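Local coordinates for hypothetical nigD-like protein (Bacteroides caccae, PDB 3QWN) that is of unknown function but, as a NigD-like protein, probably serves as an immunity factor or antitoxin, at residues I105-G110 with P205-V210. Numbering follows the deposited sequence.
Sequences IWLGRG and PGFEYV
With chi1 of -49°, Phe207 sets CG opposite its carbonyl carbon and swings the ring towards Ile105; Ile105 answers with CG1 trans to its backbone N (chi1 -173°) and an extended chain that lays CG1 and CD1 against the ring's far end. Phe207 CZ is thus met by Ile105 CG1 and Ile105 CD1, each at 3.7 Å, and by Ile105 CG2 at 3.8 Å, the two side chains running at about a right angle. Leu107 reaches the other end of the phenylalanine: its CD1 lies 3.6 Å from Phe207 CB and also 3.6 Å from Tyr209 CB, so that one methyl bridges alternate residues of the opposing strand. The contact joins the two sheets of what is, by family, the NigD-like C-terminal beta sandwich: strands 101-108 and 196-209 belong to different sheets, their short segments run nearly parallel at 10° with axes 8.3 Å apart, and no hydrogen bond joins them. Side chains of alternate residues fill the gap, whereas Trp106 points away and packs edge-to-face with Phe14. Leu112 of the neighbouring strand touches Ile105, Leu107 and Phe207, and Tyr202 borders both Ile105 and Phe207 near this partly exposed margin of the sandwich.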
ATOM      1  N   ILE A 105      -8.768   3.863   2.315  1.00 30.49           N
ATOM      2  CA  ILE A 105      -8.026   4.015   1.050  1.00 30.94           C
ATOM      3  C   ILE A 105      -7.766   5.517   0.830  1.00 39.29           C
ATOM      4  O   ILE A 105      -8.650   6.342   1.088  1.00 38.68           O
ATOM      5  CB  ILE A 105      -8.804   3.358  -0.142  1.00 33.45           C
ATOM      6  CG1 ILE A 105      -7.941   3.349  -1.446  1.00 33.78           C
ATOM      7  CG2 ILE A 105     -10.248   3.939  -0.329  1.00 31.82           C
ATOM      8  CD1 ILE A 105      -8.431   2.392  -2.506  1.00 28.23           C
ATOM      9  N   TRP A 106      -6.546   5.879   0.459  1.00 37.00           N
ATOM     10  CA  TRP A 106      -6.200   7.293   0.270  1.00 38.94           C
ATOM     11  C   TRP A 106      -4.907   7.456  -0.490  1.00 44.84           C
ATOM     12  O   TRP A 106      -4.042   6.572  -0.496  1.00 43.09           O
ATOM     13  CB  TRP A 106      -6.083   8.044   1.633  1.00 37.80           C
ATOM     14  CG  TRP A 106      -4.900   7.621   2.464  1.00 38.16           C
ATOM     15  CD1 TRP A 106      -3.685   8.235   2.524  1.00 41.33           C
ATOM     16  CD2 TRP A 106      -4.796   6.445   3.276  1.00 36.84           C
ATOM     17  NE1 TRP A 106      -2.823   7.503   3.302  1.00 39.98           N
ATOM     18  CE2 TRP A 106      -3.486   6.410   3.795  1.00 40.74           C
ATOM     19  CE3 TRP A 106      -5.705   5.444   3.667  1.00 38.02           C
ATOM     20  CZ2 TRP A 106      -3.055   5.404   4.672  1.00 39.26           C
ATOM     21  CZ3 TRP A 106      -5.262   4.415   4.489  1.00 38.84           C
ATOM     22  CH2 TRP A 106      -3.945   4.388   4.960  1.00 38.94           C
ATOM     23  N   LEU A 107      -4.760   8.621  -1.102  1.00 46.03           N
ATOM     24  CA  LEU A 107      -3.523   9.001  -1.764  1.00 46.74           C
ATOM     25  C   LEU A 107      -2.589   9.632  -0.719  1.00 51.76           C
ATOM     26  O   LEU A 107      -3.041  10.409   0.133  1.00 51.45           O
ATOM     27  CB  LEU A 107      -3.799   9.976  -2.905  1.00 47.68           C
ATOM     28  CG  LEU A 107      -4.543   9.460  -4.123  1.00 51.42           C
ATOM     29  CD1 LEU A 107      -4.919  10.617  -5.016  1.00 52.08           C
ATOM     30  CD2 LEU A 107      -3.716   8.434  -4.897  1.00 49.77           C
ATOM     31  N   GLY A 108      -1.319   9.264  -0.769  1.00 48.55           N
ATOM     32  CA  GLY A 108      -0.345   9.824   0.145  1.00 49.63           C
ATOM     33  C   GLY A 108       1.084   9.450  -0.157  1.00 57.35           C
ATOM     34  O   GLY A 108       1.393   8.271  -0.352  1.00 57.57           O
ATOM     35  N   ARG A 109       1.963  10.465  -0.139  1.00 56.26           N
ATOM     36  CA  ARG A 109       3.412  10.383  -0.326  1.00 57.55           C
ATOM     37  C   ARG A 109       3.856   9.536  -1.538  1.00 60.78           C
ATOM     38  O   ARG A 109       4.780   8.727  -1.443  1.00 61.46           O
ATOM     39  CB  ARG A 109       4.106   9.912   0.965  1.00 58.10           C
ATOM     40  CG  ARG A 109       5.167  10.961   1.276  1.00 75.16           C
ATOM     41  CD  ARG A 109       5.731  10.941   2.653  1.00 86.97           C
ATOM     42  NE  ARG A 109       5.334  12.095   3.463  1.00 98.24           N
ATOM     43  CZ  ARG A 109       6.184  12.974   3.987  1.00117.04           C
ATOM     44  NH1 ARG A 109       7.488  12.874   3.747  1.00110.87           N
ATOM     45  NH2 ARG A 109       5.736  13.967   4.748  1.00103.83           N
ATOM     46  N   GLY A 110       3.220   9.784  -2.673  1.00 57.46           N
ATOM     47  CA  GLY A 110       3.532   9.116  -3.931  1.00 57.33           C
ATOM     48  C   GLY A 110       2.923   7.745  -4.119  1.00 58.55           C
ATOM     49  O   GLY A 110       3.222   7.075  -5.106  1.00 58.99           O
ATOM     50  N   PRO A 205     -15.914   9.744  -7.885  1.00 66.56           N
ATOM     51  CA  PRO A 205     -15.321  10.213  -9.163  1.00 67.20           C
ATOM     52  C   PRO A 205     -13.909   9.664  -9.451  1.00 69.68           C
ATOM     53  O   PRO A 205     -13.375   9.897 -10.528  1.00 72.31           O
ATOM     54  CB  PRO A 205     -15.255  11.726  -8.951  1.00 69.05           C
ATOM     55  CG  PRO A 205     -14.945  11.868  -7.473  1.00 71.56           C
ATOM     56  CD  PRO A 205     -15.658  10.709  -6.790  1.00 66.60           C
ATOM     57  N   GLY A 206     -13.334   8.947  -8.494  1.00 62.58           N
ATOM     58  CA  GLY A 206     -11.982   8.407  -8.555  1.00 61.11           C
ATOM     59  C   GLY A 206     -11.042   9.275  -7.747  1.00 62.97           C
ATOM     60  O   GLY A 206     -11.458  10.311  -7.232  1.00 62.73           O
ATOM     61  N   PHE A 207      -9.762   8.893  -7.640  1.00 58.71           N
ATOM     62  CA  PHE A 207      -8.773   9.669  -6.877  1.00 58.19           C
ATOM     63  C   PHE A 207      -7.986  10.583  -7.827  1.00 66.96           C
ATOM     64  O   PHE A 207      -7.251  10.101  -8.694  1.00 66.42           O
ATOM     65  CB  PHE A 207      -7.826   8.757  -6.063  1.00 57.61           C
ATOM     66  CG  PHE A 207      -8.488   7.678  -5.225  1.00 58.03           C
ATOM     67  CD1 PHE A 207      -8.899   7.935  -3.926  1.00 60.90           C
ATOM     68  CD2 PHE A 207      -8.651   6.391  -5.719  1.00 59.51           C
ATOM     69  CE1 PHE A 207      -9.495   6.930  -3.152  1.00 59.78           C
ATOM     70  CE2 PHE A 207      -9.272   5.402  -4.953  1.00 61.09           C
ATOM     71  CZ  PHE A 207      -9.693   5.678  -3.679  1.00 58.09           C
ATOM     72  N   GLU A 208      -8.182  11.903  -7.697  1.00 68.92           N
ATOM     73  CA  GLU A 208      -7.509  12.889  -8.544  1.00 72.57           C
ATOM     74  C   GLU A 208      -6.266  13.422  -7.865  1.00 82.26           C
ATOM     75  O   GLU A 208      -6.278  13.741  -6.673  1.00 80.68           O
ATOM     76  CB  GLU A 208      -8.447  14.031  -8.902  1.00 75.48           C
ATOM     77  CG  GLU A 208      -8.185  14.587 -10.287  1.00 92.70           C
ATOM     78  CD  GLU A 208      -9.037  15.783 -10.649  1.00120.08           C
ATOM     79  OE1 GLU A 208     -10.252  15.599 -10.883  1.00113.33           O
ATOM     80  OE2 GLU A 208      -8.489  16.908 -10.685  1.00121.55           O
ATOM     81  N   TYR A 209      -5.181  13.498  -8.618  1.00 86.12           N
ATOM     82  CA  TYR A 209      -3.915  13.982  -8.084  1.00 88.38           C
ATOM     83  C   TYR A 209      -3.002  14.497  -9.211  1.00101.31           C
ATOM     84  O   TYR A 209      -3.135  14.085 -10.370  1.00102.96           O
ATOM     85  CB  TYR A 209      -3.238  12.882  -7.240  1.00 86.74           C
ATOM     86  CG  TYR A 209      -2.208  12.041  -7.950  1.00 88.89           C
ATOM     87  CD1 TYR A 209      -2.581  11.101  -8.902  1.00 91.08           C
ATOM     88  CD2 TYR A 209      -0.866  12.111  -7.598  1.00 90.51           C
ATOM     89  CE1 TYR A 209      -1.629  10.314  -9.553  1.00 92.87           C
ATOM     90  CE2 TYR A 209       0.092  11.314  -8.221  1.00 92.62           C
ATOM     91  CZ  TYR A 209      -0.289  10.428  -9.214  1.00100.66           C
ATOM     92  OH  TYR A 209       0.676   9.665  -9.842  1.00101.73           O
ATOM     93  N   VAL A 210      -2.106  15.429  -8.860  1.00102.40           N
ATOM     94  CA  VAL A 210      -1.130  16.013  -9.775  1.00106.28           C
ATOM     95  C   VAL A 210       0.256  15.537  -9.305  1.00113.33           C
ATOM     96  O   VAL A 210       0.713  15.988  -8.248  1.00112.54           O
ATOM     97  CB  VAL A 210      -1.246  17.557  -9.859  1.00112.34           C
ATOM     98  CG1 VAL A 210      -0.179  18.137 -10.779  1.00114.85           C
ATOM     99  CG2 VAL A 210      -2.632  17.981 -10.326  1.00113.18           C
TER